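Local coordinates for protein Cyp101j2 (Sphingobium yanoikuyae, PDB 5KYO) that acts as a haem-dependent cytochrome P450 monooxygenase associated with the hydroxylation of 1,8-cineole, at residues V107-E112 and M339-T344; V276-F281 and E309-F314; P315-A320 and G416-V421. One frame throughout, in Å; residues are numbered along the deposited sequence.

In the fold
Contact 2 is buried throughout, whereas contacts 1 and 3 are partly buried. Contacts 1 and 3 lie close together, their centres about 11 Å apart, because strands 339-343 and 318-323 are neighbours in the mixed sheet; the T344 hydroxyl of contact 1 also reaches the V317 carbonyl of contact 3. Contact 2 joins helix 273-288 to the end of helix 303-313, and the chain runs directly from that end into 315-320 of contact 3. Contacts 2 and 3 both touch the haem through several side chains, whereas contact 1 reaches it through T344. Chemistry changes with place: methionine tails meet a valine and a lysine chain in contact 1, methionine and phenylalanines fill contact 2, and backbone hydrogen bonds hold contact 3.

Contact 1. Residues V107-E112 and M339-T344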
loop_
_atom_site.group_PDB
_atom_site.type_symbol
_atom_site.label_atom_id
_atom_site.label_comp_id
_atom_site.label_asym_id
_atom_site.label_seq_id
_atom_site.Cartn_x
_atom_site.Cartn_y
_atom_site.Cartn_z
ATOM N N VAL A 107 11.047 -8.785 -3.272
ATOM C CA VAL A 107 10.660 -7.461 -2.788
ATOM C C VAL A 107 10.361 -7.471 -1.309
ATOM O O VAL A 107 10.006 -6.445 -0.748
ATOM C CB VAL A 107 9.405 -6.888 -3.522
ATOM C CG1 VAL A 107 9.692 -6.658 -4.987
ATOM C CG2 VAL A 107 8.185 -7.775 -3.316
ATOM N N LEU A 108 10.504 -8.635 -0.687
ATOM C CA LEU A 108 10.175 -8.812 0.715
ATOM C C LEU A 108 11.387 -9.339 1.473
ATOM O O LEU A 108 12.186 -10.117 0.927
ATOM C CB LEU A 108 8.984 -9.771 0.874
ATOM C CG LEU A 108 7.646 -9.291 0.307
ATOM C CD1 LEU A 108 6.503 -10.210 0.748
ATOM C CD2 LEU A 108 7.360 -7.845 0.721
ATOM N N VAL A 109 11.528 -8.902 2.721
ATOM C CA VAL A 109 12.560 -9.434 3.615
ATOM C C VAL A 109 11.915 -10.228 4.750
ATOM O O VAL A 109 10.811 -9.902 5.183
ATOM C CB VAL A 109 13.446 -8.315 4.200
ATOM C CG1 VAL A 109 14.165 -7.564 3.085
ATOM C CG2 VAL A 109 12.616 -7.371 5.028
ATOM N N PRO A 110 12.578 -11.301 5.219
ATOM C CA PRO A 110 13.852 -11.862 4.749
ATOM C C PRO A 110 13.734 -12.506 3.374
ATOM O O PRO A 110 12.684 -13.085 3.057
ATOM C CB PRO A 110 14.182 -12.926 5.807
ATOM C CG PRO A 110 13.313 -12.609 6.974
ATOM C CD PRO A 110 12.069 -12.037 6.388
ATOM N N LYS A 111 14.792 -12.409 2.571
ATOM C CA LYS A 111 14.765 -12.936 1.205
ATOM C C LYS A 111 14.510 -14.445 1.120
ATOM O O LYS A 111 13.710 -14.894 0.300
ATOM C CB LYS A 111 16.072 -12.609 0.480
ATOM C CG LYS A 111 16.310 -13.506 -0.749
ATOM C CD LYS A 111 17.509 -13.066 -1.577
ATOM C CE LYS A 111 17.471 -13.701 -2.961
ATOM N NZ LYS A 111 18.640 -13.305 -3.809
ATOM N N GLU A 112 15.176 -15.225 1.966
ATOM C CA GLU A 112 15.086 -16.683 1.858
ATOM C C GLU A 112 13.944 -17.263 2.682
ATOM O O GLU A 112 13.921 -18.459 2.955
ATOM C CB GLU A 112 16.405 -17.341 2.274
ATOM N N MET A 339 19.822 -7.717 -0.915
ATOM C CA MET A 339 18.509 -7.085 -0.897
ATOM C C MET A 339 18.652 -5.609 -0.567
ATOM O O MET A 339 19.446 -5.239 0.297
ATOM C CB MET A 339 17.593 -7.760 0.129
ATOM C CG MET A 339 17.286 -9.197 -0.196
ATOM S SD MET A 339 16.338 -9.282 -1.729
ATOM C CE MET A 339 14.989 -8.165 -1.312
ATOM N N VAL A 340 17.898 -4.762 -1.259
ATOM C CA VAL A 340 17.905 -3.342 -0.936
ATOM C C VAL A 340 16.486 -2.816 -0.729
ATOM O O VAL A 340 15.663 -2.835 -1.648
ATOM C CB VAL A 340 18.587 -2.501 -2.026
ATOM C CG1 VAL A 340 18.598 -1.051 -1.601
ATOM C CG2 VAL A 340 20.025 -3.003 -2.295
ATOM N N MET A 341 16.224 -2.352 0.493
ATOM C CA MET A 341 14.937 -1.764 0.841
ATOM C C MET A 341 14.907 -0.303 0.402
ATOM O O MET A 341 15.868 0.426 0.587
ATOM C CB MET A 341 14.669 -1.895 2.344
ATOM C CG MET A 341 13.272 -1.501 2.773
ATOM S SD MET A 341 12.826 -2.117 4.404
ATOM C CE MET A 341 12.503 -3.848 4.057
ATOM N N ALA A 342 13.802 0.109 -0.208
ATOM C CA ALA A 342 13.690 1.463 -0.741
ATOM C C ALA A 342 12.321 2.047 -0.406
ATOM O O ALA A 342 11.446 2.095 -1.262
ATOM C CB ALA A 342 13.917 1.455 -2.252
ATOM N N PRO A 343 12.135 2.485 0.849
ATOM C CA PRO A 343 10.803 2.871 1.331
ATOM C C PRO A 343 10.241 4.135 0.686
ATOM O O PRO A 343 10.921 5.159 0.574
ATOM C CB PRO A 343 11.026 3.089 2.835
ATOM C CG PRO A 343 12.271 2.311 3.144
ATOM C CD PRO A 343 13.125 2.481 1.935
ATOM N N THR A 344 8.976 4.067 0.291
ATOM C CA THR A 344 8.305 5.255 -0.195
ATOM C C THR A 344 8.359 6.332 0.888
ATOM O O THR A 344 8.314 7.507 0.581
ATOM C CB THR A 344 6.841 4.980 -0.582
ATOM O OG1 THR A 344 6.111 4.599 0.581
ATOM C CG2 THR A 344 6.763 3.825 -1.587
#
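M339 and K111 make the close-packed part of this contact, where strand 339-343 meets the chain entering helix 111-118. CG of M339 lies 3.7 Å from CB of K111, and SD of M339 rests against CD of K111 at 4.0 Å, so the thioether crosses the aliphatic part of the lysine at a slant. With CG anti to its carbonyl carbon (chi1 -64°) and further bends at both later torsions, M339 curls until its CE comes 4.1 Å from the L108 carbonyl O. That oxygen is buried without a polar partner in the model and faces a methyl group instead. Alongside, V109 CG2 meets CE of M341 at 3.7 Å, the two side chains crossing at about a right angle; M341 is modelled in two conformers, so this touch is doubtful.

Toward solvent the contact slackens. The lysine chain is extended and partly exposed, its NZ drawn to E322 in a salt bridge. Strand 339-343 is flanked in the sheet by strands 83-86 and 318-323; H83 touches V109 and both methionines, while V107 packs on S319 and R321.

Contact 2. Residues V276-F281 and E309-F314; sequences VNMLGF and EFFRRF. With HEM (protoporphyrin IX containing Fe), chain G.
F281 and F314 bring the backbones closest, CA to CA 6.8 Å, where helix 273-288 passes the C-terminal end of helix 303-313 and F314 is the first residue to leave helical geometry. CB of F281 sits over one face of the F314 ring, 4.0 Å from its centroid, a CH-pi contact; R313 CG lies against the opposite face. The two rings are nearly parallel, planes at 25°, but slid so far apart that they barely overlap. One turn earlier on the same helix, M278 has CG anti to the backbone N (chi1 177°), and bends at the next two torsions carry CE to 3.7 Å from F311 CD1 and against the F314 carbonyl, while SD makes an oblique Met-aromatic contact with the F311 ring. That ring presents its edge to the haem vinyl, CE1 of F311 lying 3.5 Å from CBB. Replacing M278 by alanine is likely to open a gap between F311, the F314 carbonyl and the vinyl, and would take the sulfur from the F311 ring.

Charge is kept to another side of helix 303-313, where R312 grips E309 side-on in the P450 ExxR motif. With apolar and sulfur-aromatic contacts joining the helices, their fit depends on shape and carries through M278 and F311 to the haem edge.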
loop_
_atom_site.group_PDB
_atom_site.type_symbol
_atom_site.label_atom_id
_atom_site.label_comp_id
_atom_site.label_asym_id
_atom_site.label_seq_id
_atom_site.Cartn_x
_atom_site.Cartn_y
_atom_site.Cartn_z
ATOM N N VAL A 276 -6.671 0.331 3.809
ATOM C CA VAL A 276 -7.091 0.316 5.208
ATOM C C VAL A 276 -6.133 1.187 6.061
ATOM O O VAL A 276 -6.565 2.013 6.875
ATOM C CB VAL A 276 -7.133 -1.128 5.785
ATOM C CG1 VAL A 276 -7.249 -1.109 7.309
ATOM C CG2 VAL A 276 -8.288 -1.951 5.195
ATOM N N ASN A 277 -4.829 1.000 5.857
ATOM C CA ASN A 277 -3.825 1.739 6.623
ATOM C C ASN A 277 -3.816 3.216 6.244
ATOM O O ASN A 277 -3.686 4.084 7.114
ATOM C CB ASN A 277 -2.453 1.109 6.426
ATOM C CG ASN A 277 -2.344 -0.217 7.115
ATOM O OD1 ASN A 277 -1.305 -0.882 7.083
ATOM N ND2 ASN A 277 -3.437 -0.624 7.753
ATOM N N MET A 278 -4.000 3.510 4.955
ATOM C CA MET A 278 -4.044 4.911 4.527
ATOM C C MET A 278 -5.231 5.613 5.172
ATOM O O MET A 278 -5.098 6.717 5.692
ATOM C CB MET A 278 -4.137 5.041 2.999
ATOM C CG MET A 278 -4.262 6.481 2.488
ATOM S SD MET A 278 -2.871 7.587 2.923
ATOM C CE MET A 278 -1.547 6.829 1.957
ATOM N N LEU A 279 -6.394 4.975 5.128
ATOM C CA LEU A 279 -7.586 5.534 5.777
ATOM C C LEU A 279 -7.369 5.713 7.269
ATOM O O LEU A 279 -7.884 6.673 7.873
ATOM C CB LEU A 279 -8.821 4.647 5.541
ATOM C CG LEU A 279 -9.422 4.627 4.147
ATOM C CD1 LEU A 279 -10.316 3.404 3.990
ATOM C CD2 LEU A 279 -10.235 5.906 3.932
ATOM N N GLY A 280 -6.625 4.791 7.872
ATOM C CA GLY A 280 -6.272 4.926 9.276
ATOM C C GLY A 280 -5.485 6.181 9.574
ATOM O O GLY A 280 -5.811 6.898 10.518
ATOM N N PHE A 281 -4.432 6.448 8.795
ATOM C CA PHE A 281 -3.632 7.658 9.002
ATOM C C PHE A 281 -4.462 8.912 8.736
ATOM O O PHE A 281 -4.374 9.887 9.472
ATOM C CB PHE A 281 -2.397 7.663 8.106
ATOM C CG PHE A 281 -1.221 6.904 8.670
ATOM C CD1 PHE A 281 -0.411 7.467 9.651
ATOM C CD2 PHE A 281 -0.879 5.649 8.164
ATOM C CE1 PHE A 281 0.695 6.782 10.152
ATOM C CE2 PHE A 281 0.223 4.951 8.661
ATOM C CZ PHE A 281 1.016 5.524 9.658
ATOM N N GLU A 309 -2.901 16.039 -0.295
ATOM C CA GLU A 309 -1.953 16.233 0.822
ATOM C C GLU A 309 -1.905 15.022 1.768
ATOM O O GLU A 309 -0.858 14.727 2.347
ATOM C CB GLU A 309 -2.304 17.518 1.597
ATOM C CG GLU A 309 -1.414 17.822 2.816
ATOM C CD GLU A 309 -0.016 18.274 2.447
ATOM O OE1 GLU A 309 0.381 18.117 1.281
ATOM O OE2 GLU A 309 0.671 18.845 3.321
ATOM N N PHE A 310 -3.026 14.324 1.936
ATOM C CA PHE A 310 -3.025 13.052 2.670
ATOM C C PHE A 310 -2.121 12.030 1.954
ATOM O O PHE A 310 -1.391 11.295 2.604
ATOM C CB PHE A 310 -4.450 12.474 2.825
ATOM C CG PHE A 310 -5.275 13.132 3.931
ATOM C CD1 PHE A 310 -4.906 13.014 5.263
ATOM C CD2 PHE A 310 -6.428 13.829 3.618
ATOM C CE1 PHE A 310 -5.663 13.628 6.270
ATOM C CE2 PHE A 310 -7.196 14.436 4.615
ATOM C CZ PHE A 310 -6.801 14.336 5.942
ATOM N N PHE A 311 -2.140 11.971 0.631
ATOM C CA PHE A 311 -1.288 10.965 -0.006
ATOM C C PHE A 311 0.184 11.369 0.059
ATOM O O PHE A 311 1.045 10.509 0.233
ATOM C CB PHE A 311 -1.726 10.678 -1.448
ATOM C CG PHE A 311 -2.902 9.743 -1.527
ATOM C CD1 PHE A 311 -2.785 8.439 -1.087
ATOM C CD2 PHE A 311 -4.128 10.178 -1.978
ATOM C CE1 PHE A 311 -3.860 7.573 -1.133
ATOM C CE2 PHE A 311 -5.228 9.325 -2.008
ATOM C CZ PHE A 311 -5.091 8.017 -1.595
ATOM N N ARG A 312 0.474 12.669 -0.010
ATOM C CA ARG A 312 1.858 13.132 0.191
ATOM C C ARG A 312 2.342 12.916 1.623
ATOM O O ARG A 312 3.465 12.472 1.848
ATOM C CB ARG A 312 2.020 14.617 -0.153
ATOM C CG ARG A 312 3.466 15.093 0.034
ATOM C CD ARG A 312 3.559 16.584 0.345
ATOM N NE ARG A 312 2.943 16.931 1.623
ATOM C CZ ARG A 312 3.538 16.779 2.805
ATOM N NH1 ARG A 312 4.752 16.261 2.864
ATOM N NH2 ARG A 312 2.919 17.131 3.927
ATOM N N ARG A 313 1.494 13.231 2.596
ATOM C CA ARG A 313 1.913 13.301 4.004
ATOM C C ARG A 313 2.094 11.926 4.652
ATOM O O ARG A 313 2.947 11.759 5.529
ATOM C CB ARG A 313 0.892 14.134 4.797
ATOM C CG ARG A 313 1.060 14.168 6.332
ATOM C CD ARG A 313 2.435 14.650 6.839
ATOM N NE ARG A 313 2.437 14.637 8.296
ATOM C CZ ARG A 313 2.644 13.540 9.020
ATOM N NH1 ARG A 313 2.911 12.389 8.422
ATOM N NH2 ARG A 313 2.590 13.591 10.333
ATOM N N PHE A 314 1.334 10.928 4.194
ATOM C CA PHE A 314 1.325 9.625 4.853
ATOM C C PHE A 314 1.721 8.433 3.973
ATOM O O PHE A 314 0.920 7.531 3.760
ATOM C CB PHE A 314 -0.069 9.367 5.439
ATOM C CG PHE A 314 -0.466 10.370 6.481
ATOM C CD1 PHE A 314 0.156 10.360 7.722
ATOM C CD2 PHE A 314 -1.412 11.340 6.216
ATOM C CE1 PHE A 314 -0.182 11.282 8.703
ATOM C CE2 PHE A 314 -1.762 12.283 7.200
ATOM C CZ PHE A 314 -1.137 12.248 8.439
HETATM C CHA HEM G . 1.888 -1.509 -6.583
HETATM C CHB HEM G . 1.037 1.529 -2.891
HETATM C CHC HEM G . -3.767 0.870 -3.508
HETATM C CHD HEM G . -2.842 -2.815 -6.485
HETATM C C1A HEM G . 2.106 -0.586 -5.589
HETATM C C2A HEM G . 3.383 -0.000 -5.197
HETATM C C3A HEM G . 3.138 0.830 -4.159
HETATM C C4A HEM G . 1.712 0.812 -3.872
HETATM C CMA HEM G . 4.194 1.692 -3.423
HETATM C CAA HEM G . 4.783 -0.253 -5.826
HETATM C CBA HEM G . 5.431 -1.535 -5.312
HETATM C CGA HEM G . 6.830 -1.675 -5.866
HETATM O O1A HEM G . 7.692 -0.795 -5.587
HETATM O O2A HEM G . 7.102 -2.673 -6.584
HETATM C C1B HEM G . -0.343 1.652 -2.778
HETATM C C2B HEM G . -1.061 2.586 -1.914
HETATM C C3B HEM G . -2.384 2.390 -2.084
HETATM C C4B HEM G . -2.547 1.337 -3.057
HETATM C CMB HEM G . -0.412 3.622 -0.960
HETATM C CAB HEM G . -3.606 3.101 -1.431
HETATM C CBB HEM G . -3.559 4.163 -0.621
HETATM C C1C HEM G . -3.934 -0.163 -4.395
HETATM C C2C HEM G . -5.201 -0.639 -4.916
HETATM C C3C HEM G . -4.940 -1.671 -5.732
HETATM C C4C HEM G . -3.501 -1.856 -5.764
HETATM C CMC HEM G . -6.562 -0.028 -4.519
HETATM C CAC HEM G . -5.885 -2.560 -6.558
HETATM C CBC HEM G . -7.191 -2.351 -6.734
HETATM C C1D HEM G . -1.494 -2.840 -6.764
HETATM C C2D HEM G . -0.821 -3.834 -7.582
HETATM C C3D HEM G . 0.626 -3.400 -7.612
HETATM C C4D HEM G . 0.720 -2.211 -6.808
HETATM C CMD HEM G . -1.359 -5.082 -8.335
HETATM C CAD HEM G . 1.768 -4.133 -8.349
HETATM C CBD HEM G . 2.168 -3.389 -9.624
HETATM C CGD HEM G . 3.291 -4.157 -10.298
HETATM O O1D HEM G . 3.219 -4.428 -11.523
HETATM O O2D HEM G . 4.257 -4.519 -9.578
HETATM N NA HEM G . 1.117 -0.059 -4.760
HETATM N NB HEM G . -1.294 0.912 -3.450
HETATM N NC HEM G . -2.920 -0.915 -4.940
HETATM N ND HEM G . -0.553 -1.919 -6.325
HETATM FE FE HEM G . -0.909 -0.376 -4.993
#

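Contact 3. Residues P315-A320 and G416-V421. With HEM (protoporphyrin IX containing Fe), chain G.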
loop_
_atom_site.group_PDB
_atom_site.type_symbol
_atom_site.label_atom_id
_atom_site.label_comp_id
_atom_site.label_asym_id
_atom_site.label_seq_id
_atom_site.Cartn_x
_atom_site.Cartn_y
_atom_site.Cartn_z
ATOM N N PRO A 315 2.953 8.435 3.449
ATOM C CA PRO A 315 3.402 7.255 2.697
ATOM C C PRO A 315 3.421 6.034 3.626
ATOM O O PRO A 315 3.727 6.210 4.800
ATOM C CB PRO A 315 4.809 7.645 2.237
ATOM C CG PRO A 315 5.268 8.699 3.285
ATOM C CD PRO A 315 4.016 9.446 3.618
ATOM N N VAL A 316 3.048 4.843 3.142
ATOM C CA VAL A 316 2.993 3.689 4.028
ATOM C C VAL A 316 3.811 2.472 3.551
ATOM O O VAL A 316 4.210 1.626 4.363
ATOM C CB VAL A 316 1.512 3.235 4.261
ATOM C CG1 VAL A 316 0.788 4.225 5.168
ATOM C CG2 VAL A 316 0.755 3.045 2.932
ATOM N N VAL A 317 4.079 2.390 2.254
ATOM C CA VAL A 317 4.691 1.169 1.690
ATOM C C VAL A 317 6.228 1.185 1.687
ATOM O O VAL A 317 6.847 2.194 1.321
ATOM C CB VAL A 317 4.208 0.913 0.257
ATOM C CG1 VAL A 317 4.919 -0.300 -0.344
ATOM C CG2 VAL A 317 2.683 0.687 0.245
ATOM N N SER A 318 6.824 0.081 2.152
ATOM C CA SER A 318 8.260 -0.170 2.019
ATOM C C SER A 318 8.512 -1.429 1.185
ATOM O O SER A 318 8.383 -2.564 1.654
ATOM C CB SER A 318 8.930 -0.295 3.392
ATOM O OG SER A 318 8.722 0.888 4.146
ATOM N N SER A 319 8.890 -1.214 -0.060
ATOM C CA SER A 319 9.169 -2.317 -0.958
ATOM C C SER A 319 10.687 -2.445 -1.056
ATOM O O SER A 319 11.417 -1.518 -0.672
ATOM C CB SER A 319 8.506 -2.069 -2.324
ATOM O OG SER A 319 8.830 -3.060 -3.268
ATOM N N ALA A 320 11.166 -3.588 -1.534
ATOM C CA ALA A 320 12.604 -3.815 -1.635
ATOM C C ALA A 320 12.948 -4.288 -3.037
ATOM O O ALA A 320 12.054 -4.459 -3.864
ATOM C CB ALA A 320 13.060 -4.819 -0.596
ATOM N N GLY A 416 5.884 -2.169 8.986
ATOM C CA GLY A 416 5.848 -3.429 8.258
ATOM C C GLY A 416 5.922 -3.033 6.810
ATOM O O GLY A 416 6.276 -1.898 6.483
ATOM N N ILE A 417 5.603 -3.953 5.910
ATOM C CA ILE A 417 5.606 -3.616 4.496
ATOM C C ILE A 417 4.591 -2.505 4.245
ATOM O O ILE A 417 4.780 -1.649 3.378
ATOM C CB ILE A 417 5.301 -4.846 3.620
ATOM C CG1 ILE A 417 6.458 -5.839 3.704
ATOM C CG2 ILE A 417 5.086 -4.453 2.175
ATOM C CD1 ILE A 417 6.256 -6.894 4.723
ATOM N N VAL A 418 3.508 -2.529 5.012
ATOM C CA VAL A 418 2.564 -1.414 5.004
ATOM C C VAL A 418 2.443 -0.914 6.453
ATOM O O VAL A 418 1.956 -1.624 7.341
ATOM C CB VAL A 418 1.174 -1.792 4.419
ATOM C CG1 VAL A 418 0.346 -0.567 4.280
ATOM C CG2 VAL A 418 1.327 -2.471 3.034
ATOM N N GLY A 419 2.955 0.290 6.693
ATOM C CA GLY A 419 2.835 0.936 7.997
ATOM C C GLY A 419 1.393 1.185 8.374
ATOM O O GLY A 419 0.515 1.134 7.504
ATOM N N SER A 420 1.152 1.470 9.657
ATOM C CA SER A 420 -0.203 1.645 10.198
ATOM C C SER A 420 -0.246 2.399 11.532
ATOM O O SER A 420 0.718 2.404 12.295
ATOM C CB SER A 420 -0.885 0.294 10.405
ATOM O OG SER A 420 -0.145 -0.532 11.297
ATOM N N VAL A 421 -1.386 3.036 11.778
ATOM C CA VAL A 421 -1.794 3.475 13.106
ATOM C C VAL A 421 -2.525 2.271 13.698
ATOM O O VAL A 421 -3.409 1.703 13.055
ATOM C CB VAL A 421 -2.751 4.716 13.062
ATOM C CG1 VAL A 421 -3.072 5.215 14.461
ATOM C CG2 VAL A 421 -2.204 5.826 12.184
HETATM C CHA HEM G . 1.888 -1.509 -6.583
HETATM C CHB HEM G . 1.037 1.529 -2.891
HETATM C CHC HEM G . -3.767 0.870 -3.508
HETATM C CHD HEM G . -2.842 -2.815 -6.485
HETATM C C1A HEM G . 2.106 -0.586 -5.589
HETATM C C2A HEM G . 3.383 -0.000 -5.197
HETATM C C3A HEM G . 3.138 0.830 -4.159
HETATM C C4A HEM G . 1.712 0.812 -3.872
HETATM C CMA HEM G . 4.194 1.692 -3.423
HETATM C CAA HEM G . 4.783 -0.253 -5.826
HETATM C CBA HEM G . 5.431 -1.535 -5.312
HETATM C CGA HEM G . 6.830 -1.675 -5.866
HETATM O O1A HEM G . 7.692 -0.795 -5.587
HETATM O O2A HEM G . 7.102 -2.673 -6.584
HETATM C C1B HEM G . -0.343 1.652 -2.778
HETATM C C2B HEM G . -1.061 2.586 -1.914
HETATM C C3B HEM G . -2.384 2.390 -2.084
HETATM C C4B HEM G . -2.547 1.337 -3.057
HETATM C CMB HEM G . -0.412 3.622 -0.960
HETATM C CAB HEM G . -3.606 3.101 -1.431
HETATM C CBB HEM G . -3.559 4.163 -0.621
HETATM C C1C HEM G . -3.934 -0.163 -4.395
HETATM C C2C HEM G . -5.201 -0.639 -4.916
HETATM C C3C HEM G . -4.940 -1.671 -5.732
HETATM C C4C HEM G . -3.501 -1.856 -5.764
HETATM C CMC HEM G . -6.562 -0.028 -4.519
HETATM C CAC HEM G . -5.885 -2.560 -6.558
HETATM C CBC HEM G . -7.191 -2.351 -6.734
HETATM C C1D HEM G . -1.494 -2.840 -6.764
HETATM C C2D HEM G . -0.821 -3.834 -7.582
HETATM C C3D HEM G . 0.626 -3.400 -7.612
HETATM C C4D HEM G . 0.720 -2.211 -6.808
HETATM C CMD HEM G . -1.359 -5.082 -8.335
HETATM C CAD HEM G . 1.768 -4.133 -8.349
HETATM C CBD HEM G . 2.168 -3.389 -9.624
HETATM C CGD HEM G . 3.291 -4.157 -10.298
HETATM O O1D HEM G . 3.219 -4.428 -11.523
HETATM O O2D HEM G . 4.257 -4.519 -9.578
HETATM N NA HEM G . 1.117 -0.059 -4.760
HETATM N NB HEM G . -1.294 0.912 -3.450
HETATM N NC HEM G . -2.920 -0.915 -4.940
HETATM N ND HEM G . -0.553 -1.919 -6.325
HETATM FE FE HEM G . -0.909 -0.376 -4.993
HETATM O O HOH W 1 6.606 0.706 5.325
#
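V317 and V418 face each other as a non-hydrogen-bonded antiparallel pair, a single bridge with a backbone bond on each side. G419 N donates to V316 O at 3.0 Å, almost straight at 173°, and S318 N donates to I417 O at 2.9 Å. A CA-H...O contact from V317 CA to I417 O, 3.3 Å, accompanies these bonds. Among the side chains, V316 CG2 meets V418 CG1 at 3.9 Å, crossing obliquely.

V317 turns its branches to the haem: with CG1 anti to the backbone N (chi1 176°), CG2 comes 3.6 Å from the meso carbon CHB and CG1 lies 3.7 Å from the methyl CMA. By their place in the fold the segments probably correspond to P450 substrate recognition sites 5 and 6, which would put V317 and V418 at the pocket border.

Behind the bridge, a water within hydrogen-bonding distance of V316 O (2.7 Å) and G416 O links the two backbones. Further along, S319 OG is hydrogen-bonded to R321, which bonds the haem. Segment 315-320 continues into strand 318-323, bonded to strand 339-343 through S319 and A342, while V418 and V421 pack on N277 and F281 of helix 273-288.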